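Local coordinates for glycoside Hydrolase (Bacteroides uniformis, PDB 5T99), which probably hydrolyses beta-galactosidic ends of agarose-derived oligosaccharides as a family 2 glycoside hydrolase, its pocket holding the sugar mimic d-galacto-isofagomine, at residues Trp87-Phe92 with Val148-Leu153; Lys179-Glu184 with Lys208-Gly213; Lys394-Leu399 with Asp436-Leu441. All coordinates share one frame; numbering follows the deposited sequence.

Contact 1 of 3, residues Trp87-Phe92 with Val148-Leu153; sequences WYRKTF and VLAVQL
W87 lays one face of its indole against the aliphatic part of Q152. The geometry is that of a CH-pi contact: Q152 CB lies 3.6 Å from the centroid of the W87 six-membered ring and only 4° off its normal. Because Q152 CG is anti to the backbone N (chi1 -176°) and the chain runs on extended, CG also meets the ring, 3.6 Å from W87 CE2. The Q152 amide is turned 40° from the indole plane, which rules out a flat stack. A150 contributes its methyl at the ring edge, CB standing 4.2 Å from W87 CZ3.

On the same face of the sheet, R89, its chain bent at chi3, presents the flat of its guanidinium to V148, whose CG1 is 3.4 Å from R89 CZ. The polar edge of the group is engaged elsewhere: NE makes a salt bridge to D51, and NH1 bonds to the carbonyls of A44 and A46. The two strands are antiparallel central members of a sheet in the sugar-binding domain, a jelly-roll-like beta sandwich in this family. Two hydrogen-bonded pairs, Y88 with V151 and K90 with L149, join them through four backbone bonds; Y88 N to V151 O, at 2.8 Å, is nearly straight.

On the other face L149 and V151 reach strand 102-107 of the facing sheet. There Y88 brings CE2 to within 3.8 Å of L153 CD1, and F92 turns a ring edge to L149, CE2 to CB 4.1 Å. The extended K90 chain carries its amine to the carbonyls of E32 and F30, to which NZ bonds.

Contact 2 of 3, residues Lys179-Glu184 with Lys208-Gly213; sequences KVYIPE and KNATFG
Y181 and K208 form the hydrogen-bonded pair of this antiparallel contact, joined by two backbone bonds. K208 N reaches Y181 O at 2.7 Å and is almost straight (173°), while the return bond from Y181 N to K208 O is longer, 3.1 Å. Next to them V180 and N209 are a non-hydrogen-bonded pair. One residue further, where strand pairing gives way to a turn, A210 N still donates to K179 O at 2.6 Å.

One group of apolar contacts is built round the Y181 ring. Its CG sits between the backbone N and the carbonyl carbon, a torsion that places the ring alongside K208, both side chains pointing the same way. K208 CB then lies over one ring face, 4.2 Å from the Y181 centroid and 22° off the normal, a CH-pi contact, and A210 CB lies at the ring edge. In a second group, T211 CG2 packs 3.9 Å from K179 CB.

Polar side-chain bonds organise the turn that follows. N209 OD1 accepts twice: from T211 OG1 at 2.8 Å, in the carbonyl plane on a lone pair, and from T211 N at 3.1 Å, a donor tilted 31° from that plane, which closes an Asx turn. T211 OG1 in turn accepts from G213 N, an ST turn, and N209 ND2 bonds G213 O at 2.8 Å. With a leucine at N209 no amide remains, and T211 N, T211 OG1 and G213 O would probably each lose a partner, leaving the turn freer to shift.

The contact lies at the open end of the hairpin 180-194/198-209. V180 and I182 pack on strand 268-276, ND2 of N209 also bonds V240 O, and Y181 leans on I102 and R104 of strand 102-107, joining this domain to the sugar-binding one.

Contact 3 of 3, residues Lys394-Leu399 with Asp436-Leu441; sequences KDLTSL and DICREL. With EDO (1,2-ethanediol), chain L.
T397 is the residue through which helix 394-399 meets both I437 and L441 of helix 436-441. Followed outward, its CB already lies 3.8 Å from L441 CD1. There the side chain forks. CG2, anti to the backbone N, stays at the same methyl, also 3.8 Å from L441 CD1. The other branch, OG1, is anti to the carbonyl carbon (chi1 -65°), which brings it against that methyl as well: T397 OG1 to L441 CD1 is 3.4 Å. L441 CD1 is thus touched by every atom of the threonine side chain, and the two side chains cross at about a right angle. OG1 further approaches I437 CG2, at 4.0 Å.

The hydroxyl at the tip has polar partners of its own. It bonds to the carbonyl of K393, one helical turn back, and accepts a hydrogen bond from a water whose oxygen is 2.7 Å from T397 OG1. The same water donates to E440 OE2 over 3.2 Å, so the one polar link between the segments is indirect. Beside T397, L396 supplies the buried apolar part: its CD2 is 3.8 Å from I437 CG2 and also touches the sulfur of C438. On the far side of helix 436-441, D436 and R439 form a salt bridge within the helix, and an ethanediol, probably from the crystallisation liquor, bonds to E440 O.

The short axes approach to 10.2 Å and cross at -37°, a spacing at which a few side chains bridge the helices. Both belong to the TIM-barrel domain, where helix 388-403 precedes strand 409-416 and helix 427-441 follows it. They therefore flank that strand on the outside of the barrel: C438 packs against W412 and I414 of the strand, and C438 and L441 also touch I400, further along helix 388-403.

How the contacts relate
The contacts follow one another along the chain and fall in successive regions: contact 1 in the sugar-binding domain, contact 2 in the next family 2 domain, contact 3 in the barrel. None touches another. Contacts 2 and 3 come closest, about 6 Å between nearest atoms; contacts 1 and 2 are about 14 Å apart and contacts 1 and 3 about 13 Å, again between nearest atoms. Strand 102-107 links the first two, receiving L149 and V151 from contact 1 and Y181 from contact 2. No residue of the three lines the galacto-isofagomine pocket, but strand 409-416, packed by contact 3, ends at the pocket residue N416, followed by E417.

Contact 1 of 3, residues Trp87-Phe92 with Val148-Leu153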
ATOM      1  N   TRP A  87      14.688  17.431 -12.882  1.00 24.16           N
ATOM      2  CA  TRP A  87      14.499  18.772 -12.365  1.00 24.16           C
ATOM      3  C   TRP A  87      13.029  19.137 -12.435  1.00 23.58           C
ATOM      4  O   TRP A  87      12.361  18.826 -13.424  1.00 22.60           O
ATOM      5  CB  TRP A  87      15.294  19.788 -13.186  1.00 25.18           C
ATOM      6  CG  TRP A  87      16.735  19.968 -12.790  1.00 25.37           C
ATOM      7  CD1 TRP A  87      17.818  19.293 -13.282  1.00 25.64           C
ATOM      8  CD2 TRP A  87      17.247  20.908 -11.849  1.00 25.18           C
ATOM      9  NE1 TRP A  87      18.977  19.752 -12.694  1.00 25.09           N
ATOM     10  CE2 TRP A  87      18.655  20.749 -11.818  1.00 24.46           C
ATOM     11  CE3 TRP A  87      16.655  21.865 -11.018  1.00 25.70           C
ATOM     12  CZ2 TRP A  87      19.474  21.504 -10.995  1.00 24.49           C
ATOM     13  CZ3 TRP A  87      17.479  22.634 -10.198  1.00 25.80           C
ATOM     14  CH2 TRP A  87      18.878  22.445 -10.197  1.00 25.62           C
ATOM     15  N   TYR A  88      12.541  19.802 -11.382  1.00 22.85           N
ATOM     16  CA  TYR A  88      11.203  20.397 -11.383  1.00 21.99           C
ATOM     17  C   TYR A  88      11.300  21.868 -11.017  1.00 22.49           C
ATOM     18  O   TYR A  88      12.050  22.232 -10.119  1.00 22.64           O
ATOM     19  CB  TYR A  88      10.276  19.716 -10.389  1.00 20.83           C
ATOM     20  CG  TYR A  88       9.983  18.259 -10.642  1.00 19.93           C
ATOM     21  CD1 TYR A  88       8.762  17.857 -11.170  1.00 19.79           C
ATOM     22  CD2 TYR A  88      10.908  17.272 -10.298  1.00 19.59           C
ATOM     23  CE1 TYR A  88       8.479  16.510 -11.371  1.00 19.56           C
ATOM     24  CE2 TYR A  88      10.636  15.926 -10.497  1.00 19.03           C
ATOM     25  CZ  TYR A  88       9.423  15.560 -11.030  1.00 18.85           C
ATOM     26  OH  TYR A  88       9.153  14.247 -11.223  1.00 18.21           O
ATOM     27  N   ARG A  89      10.528  22.702 -11.710  1.00 23.26           N
ATOM     28  CA  ARG A  89      10.456  24.129 -11.422  1.00 23.85           C
ATOM     29  C   ARG A  89       9.010  24.557 -11.438  1.00 23.82           C
ATOM     30  O   ARG A  89       8.252  24.104 -12.282  1.00 23.69           O
ATOM     31  CB  ARG A  89      11.205  24.939 -12.483  1.00 24.68           C
ATOM     32  CG  ARG A  89      12.723  24.897 -12.390  1.00 25.58           C
ATOM     33  CD  ARG A  89      13.341  25.601 -13.600  1.00 26.24           C
ATOM     34  NE  ARG A  89      12.979  27.026 -13.676  1.00 26.34           N
ATOM     35  CZ  ARG A  89      13.643  28.038 -13.111  1.00 26.73           C
ATOM     36  NH1 ARG A  89      14.730  27.844 -12.373  1.00 27.69           N
ATOM     37  NH2 ARG A  89      13.201  29.276 -13.276  1.00 27.56           N
ATOM     38  N   LYS A  90       8.636  25.422 -10.505  1.00 25.10           N
ATOM     39  CA  LYS A  90       7.320  26.048 -10.500  1.00 25.45           C
ATOM     40  C   LYS A  90       7.503  27.536 -10.265  1.00 24.99           C
ATOM     41  O   LYS A  90       8.232  27.933  -9.365  1.00 23.79           O
ATOM     42  CB  LYS A  90       6.425  25.446  -9.418  1.00 26.43           C
ATOM     43  CG  LYS A  90       5.051  26.099  -9.324  1.00 27.19           C
ATOM     44  CD  LYS A  90       4.071  25.285  -8.494  1.00 28.38           C
ATOM     45  CE  LYS A  90       2.733  26.007  -8.350  1.00 28.29           C
ATOM     46  NZ  LYS A  90       1.706  25.226  -7.603  1.00 29.02           N
ATOM     47  N   THR A  91       6.828  28.343 -11.083  1.00 25.72           N
ATOM     48  CA  THR A  91       6.949  29.798 -11.054  1.00 26.80           C
ATOM     49  C   THR A  91       5.591  30.351 -10.631  1.00 27.10           C
ATOM     50  O   THR A  91       4.572  29.965 -11.207  1.00 28.49           O
ATOM     51  CB  THR A  91       7.376  30.346 -12.443  1.00 26.82           C
ATOM     52  OG1 THR A  91       8.605  29.726 -12.841  1.00 26.87           O
ATOM     53  CG2 THR A  91       7.575  31.855 -12.430  1.00 26.57           C
ATOM     54  N   PHE A  92       5.575  31.235  -9.634  1.00 26.93           N
ATOM     55  CA  PHE A  92       4.319  31.699  -9.037  1.00 28.18           C
ATOM     56  C   PHE A  92       4.436  33.106  -8.460  1.00 29.07           C
ATOM     57  O   PHE A  92       5.484  33.483  -7.934  1.00 27.24           O
ATOM     58  CB  PHE A  92       3.832  30.712  -7.947  1.00 27.79           C
ATOM     59  CG  PHE A  92       4.793  30.536  -6.789  1.00 27.60           C
ATOM     60  CD1 PHE A  92       4.617  31.241  -5.603  1.00 27.14           C
ATOM     61  CD2 PHE A  92       5.884  29.674  -6.892  1.00 27.68           C
ATOM     62  CE1 PHE A  92       5.505  31.087  -4.545  1.00 27.39           C
ATOM     63  CE2 PHE A  92       6.772  29.514  -5.835  1.00 27.25           C
ATOM     64  CZ  PHE A  92       6.579  30.216  -4.658  1.00 27.13           C
ATOM     65  N   VAL A 148      10.322  31.393  -7.842  1.00 27.83           N
ATOM     66  CA  VAL A 148      10.699  30.153  -8.515  1.00 27.33           C
ATOM     67  C   VAL A 148      11.150  29.114  -7.487  1.00 26.82           C
ATOM     68  O   VAL A 148      12.221  29.236  -6.870  1.00 26.49           O
ATOM     69  CB  VAL A 148      11.818  30.406  -9.561  1.00 28.10           C
ATOM     70  CG1 VAL A 148      12.303  29.106 -10.189  1.00 28.35           C
ATOM     71  CG2 VAL A 148      11.331  31.359 -10.655  1.00 28.62           C
ATOM     72  N   LEU A 149      10.324  28.089  -7.329  1.00 25.55           N
ATOM     73  CA  LEU A 149      10.668  26.926  -6.543  1.00 25.57           C
ATOM     74  C   LEU A 149      11.255  25.875  -7.482  1.00 25.45           C
ATOM     75  O   LEU A 149      10.591  25.469  -8.447  1.00 23.82           O
ATOM     76  CB  LEU A 149       9.419  26.375  -5.838  1.00 26.05           C
ATOM     77  CG  LEU A 149       9.604  25.186  -4.894  1.00 25.03           C
ATOM     78  CD1 LEU A 149      10.624  25.510  -3.817  1.00 24.61           C
ATOM     79  CD2 LEU A 149       8.260  24.792  -4.297  1.00 25.36           C
ATOM     80  N   ALA A 150      12.490  25.447  -7.187  1.00 24.83           N
ATOM     81  CA  ALA A 150      13.218  24.466  -7.995  1.00 24.73           C
ATOM     82  C   ALA A 150      13.585  23.257  -7.153  1.00 23.36           C
ATOM     83  O   ALA A 150      14.094  23.412  -6.054  1.00 22.82           O
ATOM     84  CB  ALA A 150      14.484  25.084  -8.567  1.00 25.15           C
ATOM     85  N   VAL A 151      13.340  22.067  -7.689  1.00 22.42           N
ATOM     86  CA  VAL A 151      13.678  20.813  -7.027  1.00 22.43           C
ATOM     87  C   VAL A 151      14.538  20.013  -7.986  1.00 22.93           C
ATOM     88  O   VAL A 151      14.159  19.820  -9.147  1.00 23.61           O
ATOM     89  CB  VAL A 151      12.420  19.993  -6.646  1.00 21.90           C
ATOM     90  CG1 VAL A 151      12.801  18.655  -6.029  1.00 21.64           C
ATOM     91  CG2 VAL A 151      11.541  20.779  -5.678  1.00 22.27           C
ATOM     92  N   GLN A 152      15.699  19.574  -7.507  1.00 23.29           N
ATOM     93  CA  GLN A 152      16.538  18.624  -8.238  1.00 24.35           C
ATOM     94  C   GLN A 152      16.569  17.297  -7.484  1.00 24.72           C
ATOM     95  O   GLN A 152      16.884  17.257  -6.285  1.00 25.47           O
ATOM     96  CB  GLN A 152      17.968  19.151  -8.401  1.00 24.13           C
ATOM     97  CG  GLN A 152      18.882  18.252  -9.235  1.00 24.08           C
ATOM     98  CD  GLN A 152      20.371  18.402  -8.906  1.00 23.97           C
ATOM     99  OE1 GLN A 152      20.764  18.570  -7.751  1.00 23.30           O
ATOM    100  NE2 GLN A 152      21.202  18.306  -9.929  1.00 23.97           N
ATOM    101  N   LEU A 153      16.253  16.225  -8.201  1.00 23.81           N
ATOM    102  CA  LEU A 153      16.362  14.878  -7.691  1.00 24.29           C
ATOM    103  C   LEU A 153      17.526  14.176  -8.389  1.00 24.36           C
ATOM    104  O   LEU A 153      17.612  14.212  -9.614  1.00 24.15           O
ATOM    105  CB  LEU A 153      15.054  14.133  -7.958  1.00 24.22           C
ATOM    106  CG  LEU A 153      13.807  14.781  -7.346  1.00 24.74           C
ATOM    107  CD1 LEU A 153      12.561  14.046  -7.806  1.00 24.94           C
ATOM    108  CD2 LEU A 153      13.877  14.803  -5.830  1.00 24.51           C
TER

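Contact 2 of 3, residues Lys179-Glu184 with Lys208-Gly213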
ATOM      1  N   LYS A 179       1.431  34.133  12.436  1.00 23.73           N
ATOM      2  CA  LYS A 179       2.665  33.914  13.193  1.00 23.84           C
ATOM      3  C   LYS A 179       2.508  33.147  14.532  1.00 23.49           C
ATOM      4  O   LYS A 179       3.523  32.815  15.178  1.00 22.90           O
ATOM      5  CB  LYS A 179       3.394  35.237  13.387  1.00 25.07           C
ATOM      6  CG  LYS A 179       3.941  35.780  12.078  1.00 26.66           C
ATOM      7  CD  LYS A 179       4.692  37.085  12.275  1.00 27.73           C
ATOM      8  CE  LYS A 179       5.091  37.697  10.941  1.00 28.60           C
ATOM      9  NZ  LYS A 179       6.201  38.677  11.094  1.00 29.05           N
ATOM     10  N   VAL A 180       1.264  32.871  14.941  1.00 21.67           N
ATOM     11  CA  VAL A 180       0.980  31.895  15.985  1.00 20.67           C
ATOM     12  C   VAL A 180       0.222  30.732  15.351  1.00 19.67           C
ATOM     13  O   VAL A 180      -0.905  30.895  14.877  1.00 18.57           O
ATOM     14  CB  VAL A 180       0.162  32.506  17.140  1.00 21.08           C
ATOM     15  CG1 VAL A 180       0.049  31.519  18.296  1.00 20.89           C
ATOM     16  CG2 VAL A 180       0.801  33.806  17.623  1.00 21.53           C
ATOM     17  N   TYR A 181       0.836  29.554  15.351  1.00 19.25           N
ATOM     18  CA  TYR A 181       0.288  28.411  14.612  1.00 19.26           C
ATOM     19  C   TYR A 181       0.845  27.069  15.076  1.00 18.68           C
ATOM     20  O   TYR A 181       1.892  26.990  15.742  1.00 17.97           O
ATOM     21  CB  TYR A 181       0.588  28.551  13.108  1.00 19.61           C
ATOM     22  CG  TYR A 181       2.073  28.427  12.800  1.00 20.36           C
ATOM     23  CD1 TYR A 181       2.606  27.252  12.271  1.00 20.49           C
ATOM     24  CD2 TYR A 181       2.950  29.474  13.081  1.00 20.89           C
ATOM     25  CE1 TYR A 181       3.964  27.136  12.011  1.00 20.71           C
ATOM     26  CE2 TYR A 181       4.316  29.364  12.834  1.00 20.76           C
ATOM     27  CZ  TYR A 181       4.818  28.201  12.297  1.00 20.82           C
ATOM     28  OH  TYR A 181       6.171  28.113  12.059  1.00 20.65           O
ATOM     29  N   ILE A 182       0.144  26.023  14.649  1.00 18.25           N
ATOM     30  CA  ILE A 182       0.549  24.633  14.860  1.00 18.29           C
ATOM     31  C   ILE A 182       1.508  24.207  13.729  1.00 18.53           C
ATOM     32  O   ILE A 182       1.091  24.165  12.576  1.00 18.12           O
ATOM     33  CB  ILE A 182      -0.704  23.722  14.909  1.00 17.63           C
ATOM     34  CG1 ILE A 182      -1.564  24.087  16.127  1.00 17.39           C
ATOM     35  CG2 ILE A 182      -0.325  22.250  14.951  1.00 17.26           C
ATOM     36  CD1 ILE A 182      -3.005  23.644  16.009  1.00 17.57           C
ATOM     37  N   PRO A 183       2.788  23.887  14.054  1.00 19.19           N
ATOM     38  CA  PRO A 183       3.771  23.448  13.043  1.00 20.24           C
ATOM     39  C   PRO A 183       3.514  22.024  12.598  1.00 21.59           C
ATOM     40  O   PRO A 183       2.536  21.420  13.060  1.00 21.72           O
ATOM     41  CB  PRO A 183       5.103  23.558  13.776  1.00 19.98           C
ATOM     42  CG  PRO A 183       4.745  23.295  15.201  1.00 19.89           C
ATOM     43  CD  PRO A 183       3.362  23.843  15.410  1.00 19.36           C
ATOM     44  N   GLU A 184       4.351  21.479  11.710  1.00 23.44           N
ATOM     45  CA  GLU A 184       3.994  20.200  11.079  1.00 25.64           C
ATOM     46  C   GLU A 184       3.970  19.072  12.096  1.00 23.94           C
ATOM     47  O   GLU A 184       4.744  19.072  13.044  1.00 22.82           O
ATOM     48  CB  GLU A 184       4.853  19.838   9.854  1.00 27.40           C
ATOM     49  CG  GLU A 184       6.342  19.668  10.093  1.00 29.99           C
ATOM     50  CD  GLU A 184       7.044  18.833   9.012  1.00 32.53           C
ATOM     51  OE1 GLU A 184       6.407  18.390   8.007  1.00 33.91           O
ATOM     52  OE2 GLU A 184       8.259  18.623   9.178  1.00 33.77           O
ATOM     53  N   LYS A 208       3.650  27.138  17.832  1.00 24.81           N
ATOM     54  CA  LYS A 208       4.832  27.941  17.548  1.00 27.67           C
ATOM     55  C   LYS A 208       4.447  29.420  17.607  1.00 27.33           C
ATOM     56  O   LYS A 208       3.430  29.826  17.033  1.00 25.67           O
ATOM     57  CB  LYS A 208       5.373  27.590  16.159  1.00 31.25           C
ATOM     58  CG  LYS A 208       6.702  28.242  15.785  1.00 35.06           C
ATOM     59  CD  LYS A 208       7.866  27.621  16.553  1.00 39.29           C
ATOM     60  CE  LYS A 208       9.209  28.207  16.135  1.00 41.54           C
ATOM     61  NZ  LYS A 208       9.298  29.653  16.496  1.00 43.60           N
ATOM     62  N   ASN A 209       5.266  30.207  18.304  1.00 28.06           N
ATOM     63  CA  ASN A 209       5.087  31.660  18.419  1.00 28.34           C
ATOM     64  C   ASN A 209       6.190  32.366  17.622  1.00 30.00           C
ATOM     65  O   ASN A 209       7.288  32.602  18.131  1.00 30.49           O
ATOM     66  CB  ASN A 209       5.132  32.091  19.895  1.00 27.22           C
ATOM     67  CG  ASN A 209       4.869  33.580  20.088  1.00 26.23           C
ATOM     68  OD1 ASN A 209       4.677  34.322  19.125  1.00 24.59           O
ATOM     69  ND2 ASN A 209       4.852  34.019  21.346  1.00 25.51           N
ATOM     70  N   ALA A 210       5.874  32.706  16.374  1.00 31.00           N
ATOM     71  CA  ALA A 210       6.800  33.430  15.499  1.00 31.03           C
ATOM     72  C   ALA A 210       6.689  34.959  15.622  1.00 31.20           C
ATOM     73  O   ALA A 210       7.293  35.652  14.815  1.00 31.33           O
ATOM     74  CB  ALA A 210       6.600  32.997  14.042  1.00 30.62           C
ATOM     75  N   THR A 211       5.927  35.488  16.596  1.00 31.22           N
ATOM     76  CA  THR A 211       5.910  36.944  16.857  1.00 32.12           C
ATOM     77  C   THR A 211       7.145  37.341  17.676  1.00 34.94           C
ATOM     78  O   THR A 211       7.948  36.476  18.056  1.00 36.45           O
ATOM     79  CB  THR A 211       4.626  37.443  17.592  1.00 31.18           C
ATOM     80  OG1 THR A 211       4.675  37.116  18.991  1.00 30.11           O
ATOM     81  CG2 THR A 211       3.349  36.888  16.960  1.00 31.07           C
ATOM     82  N   PHE A 212       7.286  38.643  17.951  1.00 37.93           N
ATOM     83  CA  PHE A 212       8.335  39.151  18.855  1.00 40.29           C
ATOM     84  C   PHE A 212       7.807  39.400  20.277  1.00 39.28           C
ATOM     85  O   PHE A 212       8.475  40.055  21.080  1.00 41.44           O
ATOM     86  CB  PHE A 212       9.012  40.412  18.269  1.00 42.22           C
ATOM     87  CG  PHE A 212       9.879  40.133  17.062  1.00 44.72           C
ATOM     88  CD1 PHE A 212      11.049  39.370  17.185  1.00 47.47           C
ATOM     89  CD2 PHE A 212       9.540  40.628  15.802  1.00 45.19           C
ATOM     90  CE1 PHE A 212      11.852  39.101  16.076  1.00 47.61           C
ATOM     91  CE2 PHE A 212      10.340  40.365  14.694  1.00 46.29           C
ATOM     92  CZ  PHE A 212      11.497  39.601  14.829  1.00 47.07           C
ATOM     93  N   GLY A 213       6.630  38.860  20.598  1.00 38.10           N
ATOM     94  CA  GLY A 213       6.051  38.969  21.940  1.00 37.15           C
ATOM     95  C   GLY A 213       5.667  37.630  22.555  1.00 35.97           C
ATOM     96  O   GLY A 213       5.195  36.730  21.857  1.00 34.82           O
TER

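Contact 3 of 3, residues Lys394-Leu399 with Asp436-Leu441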
ATOM      1  N   LYS A 394      16.392  11.224  12.451  1.00 22.29           N
ATOM      2  CA  LYS A 394      15.495  12.198  11.832  1.00 23.91           C
ATOM      3  C   LYS A 394      14.375  11.522  11.022  1.00 21.57           C
ATOM      4  O   LYS A 394      13.214  11.947  11.102  1.00 20.14           O
ATOM      5  CB  LYS A 394      16.249  13.189  10.935  1.00 27.32           C
ATOM      6  CG  LYS A 394      17.102  14.213  11.668  1.00 31.38           C
ATOM      7  CD  LYS A 394      17.166  15.545  10.907  1.00 35.47           C
ATOM      8  CE  LYS A 394      15.934  16.414  11.209  1.00 38.86           C
ATOM      9  NZ  LYS A 394      15.679  17.481  10.192  1.00 40.32           N
ATOM     10  N   ASP A 395      14.724  10.489  10.257  1.00 19.38           N
ATOM     11  CA  ASP A 395      13.732   9.795   9.435  1.00 18.78           C
ATOM     12  C   ASP A 395      12.743   8.955  10.246  1.00 17.51           C
ATOM     13  O   ASP A 395      11.548   8.960   9.949  1.00 16.79           O
ATOM     14  CB  ASP A 395      14.393   8.957   8.327  1.00 18.66           C
ATOM     15  CG  ASP A 395      14.873   9.807   7.164  1.00 18.84           C
ATOM     16  OD1 ASP A 395      14.150  10.774   6.806  1.00 18.58           O
ATOM     17  OD2 ASP A 395      15.972   9.516   6.614  1.00 18.48           O
ATOM     18  N   LEU A 396      13.228   8.243  11.254  1.00 16.28           N
ATOM     19  CA  LEU A 396      12.330   7.452  12.078  1.00 16.17           C
ATOM     20  C   LEU A 396      11.438   8.372  12.920  1.00 16.20           C
ATOM     21  O   LEU A 396      10.239   8.102  13.088  1.00 16.01           O
ATOM     22  CB  LEU A 396      13.094   6.485  12.967  1.00 15.86           C
ATOM     23  CG  LEU A 396      12.239   5.618  13.889  1.00 15.54           C
ATOM     24  CD1 LEU A 396      11.265   4.764  13.095  1.00 15.83           C
ATOM     25  CD2 LEU A 396      13.136   4.746  14.733  1.00 15.61           C
ATOM     26  N   THR A 397      12.024   9.448  13.442  1.00 15.95           N
ATOM     27  CA  THR A 397      11.254  10.462  14.131  1.00 16.05           C
ATOM     28  C   THR A 397      10.184  11.040  13.200  1.00 16.24           C
ATOM     29  O   THR A 397       9.021  11.132  13.586  1.00 15.67           O
ATOM     30  CB  THR A 397      12.147  11.573  14.716  1.00 16.09           C
ATOM     31  OG1 THR A 397      12.979  11.012  15.739  1.00 16.20           O
ATOM     32  CG2 THR A 397      11.300  12.734  15.322  1.00 15.86           C
ATOM     33  N   SER A 398      10.571  11.381  11.976  1.00 16.60           N
ATOM     34  CA  SER A 398       9.625  11.931  10.987  1.00 16.99           C
ATOM     35  C   SER A 398       8.475  10.971  10.666  1.00 16.83           C
ATOM     36  O   SER A 398       7.330  11.400  10.537  1.00 17.37           O
ATOM     37  CB  SER A 398      10.347  12.320   9.695  1.00 17.50           C
ATOM     38  OG  SER A 398       9.424  12.842   8.765  1.00 18.67           O
ATOM     39  N   LEU A 399       8.780   9.681  10.554  1.00 16.18           N
ATOM     40  CA  LEU A 399       7.764   8.661  10.325  1.00 16.11           C
ATOM     41  C   LEU A 399       6.738   8.598  11.474  1.00 16.19           C
ATOM     42  O   LEU A 399       5.530   8.589  11.253  1.00 15.71           O
ATOM     43  CB  LEU A 399       8.430   7.292  10.151  1.00 16.14           C
ATOM     44  CG  LEU A 399       7.512   6.065  10.131  1.00 16.25           C
ATOM     45  CD1 LEU A 399       6.595   6.139   8.915  1.00 16.54           C
ATOM     46  CD2 LEU A 399       8.320   4.775  10.160  1.00 16.34           C
ATOM     47  N   ASP A 436      14.434   2.325  20.980  1.00 14.33           N
ATOM     48  CA  ASP A 436      14.314   3.356  22.026  1.00 14.22           C
ATOM     49  C   ASP A 436      13.613   4.610  21.516  1.00 14.04           C
ATOM     50  O   ASP A 436      12.788   5.169  22.220  1.00 13.79           O
ATOM     51  CB  ASP A 436      15.671   3.730  22.631  1.00 14.19           C
ATOM     52  CG  ASP A 436      16.275   2.617  23.474  1.00 14.38           C
ATOM     53  OD1 ASP A 436      15.553   1.660  23.848  1.00 14.34           O
ATOM     54  OD2 ASP A 436      17.499   2.700  23.751  1.00 14.43           O
ATOM     55  N   ILE A 437      13.931   5.017  20.284  1.00 14.26           N
ATOM     56  CA  ILE A 437      13.244   6.127  19.602  1.00 14.16           C
ATOM     57  C   ILE A 437      11.747   5.853  19.428  1.00 14.25           C
ATOM     58  O   ILE A 437      10.943   6.755  19.643  1.00 14.41           O
ATOM     59  CB  ILE A 437      13.895   6.437  18.244  1.00 13.91           C
ATOM     60  CG1 ILE A 437      15.280   7.051  18.454  1.00 13.79           C
ATOM     61  CG2 ILE A 437      13.043   7.388  17.411  1.00 14.02           C
ATOM     62  CD1 ILE A 437      16.205   6.798  17.279  1.00 14.16           C
ATOM     63  N   CYS A 438      11.380   4.626  19.056  1.00 14.33           N
ATOM     64  CA  CYS A 438       9.961   4.233  19.013  1.00 14.67           C
ATOM     65  C   CYS A 438       9.277   4.431  20.373  1.00 14.95           C
ATOM     66  O   CYS A 438       8.189   5.015  20.448  1.00 14.00           O
ATOM     67  CB  CYS A 438       9.779   2.787  18.551  1.00 14.42           C
ATOM     68  SG  CYS A 438      10.281   2.475  16.847  1.00 14.71           S
ATOM     69  N   ARG A 439       9.938   3.956  21.428  1.00 15.54           N
ATOM     70  CA  ARG A 439       9.412   4.034  22.787  1.00 16.67           C
ATOM     71  C   ARG A 439       9.332   5.465  23.307  1.00 17.63           C
ATOM     72  O   ARG A 439       8.399   5.801  24.021  1.00 16.80           O
ATOM     73  CB  ARG A 439      10.235   3.167  23.757  1.00 16.81           C
ATOM     74  CG  ARG A 439       9.484   2.880  25.057  1.00 17.39           C
ATOM     75  CD  ARG A 439      10.234   1.988  26.045  1.00 17.96           C
ATOM     76  NE  ARG A 439      10.861   0.815  25.422  1.00 18.19           N
ATOM     77  CZ  ARG A 439      12.141   0.723  25.051  1.00 18.37           C
ATOM     78  NH1 ARG A 439      13.003   1.729  25.216  1.00 18.67           N
ATOM     79  NH2 ARG A 439      12.571  -0.390  24.487  1.00 18.78           N
ATOM     80  N   GLU A 440      10.315   6.292  22.951  1.00 20.07           N
ATOM     81  CA  GLU A 440      10.350   7.698  23.369  1.00 22.05           C
ATOM     82  C   GLU A 440       9.221   8.462  22.692  1.00 20.33           C
ATOM     83  O   GLU A 440       8.520   9.208  23.366  1.00 20.28           O
ATOM     84  CB  GLU A 440      11.757   8.318  23.141  1.00 26.18           C
ATOM     85  CG  GLU A 440      11.882   9.787  22.677  1.00 31.84           C
ATOM     86  CD  GLU A 440      13.283  10.102  22.071  1.00 38.44           C
ATOM     87  OE1 GLU A 440      14.308   9.668  22.667  1.00 43.05           O
ATOM     88  OE2 GLU A 440      13.371  10.760  20.989  1.00 40.83           O
ATOM     89  N   LEU A 441       9.014   8.246  21.390  1.00 18.29           N
ATOM     90  CA  LEU A 441       8.074   9.066  20.604  1.00 17.59           C
ATOM     91  C   LEU A 441       6.626   8.593  20.619  1.00 16.82           C
ATOM     92  O   LEU A 441       5.724   9.411  20.612  1.00 16.92           O
ATOM     93  CB  LEU A 441       8.541   9.187  19.154  1.00 17.55           C
ATOM     94  CG  LEU A 441       9.838   9.975  18.973  1.00 17.82           C
ATOM     95  CD1 LEU A 441      10.328   9.828  17.546  1.00 18.17           C
ATOM     96  CD2 LEU A 441       9.690  11.450  19.347  1.00 17.68           C
TER
HETATM   97  C1  EDO L 910       5.368   9.802  25.786  1.00 44.11           C
HETATM   98  O1  EDO L 910       6.738   9.835  25.379  1.00 43.92           O
HETATM   99  C2  EDO L 910       4.480  10.442  24.725  1.00 44.27           C
HETATM  100  O2  EDO L 910       5.071  11.649  24.244  1.00 42.57           O
HETATM  101  O   HOH W   1      13.519  12.148  18.087  1.00 22.25           O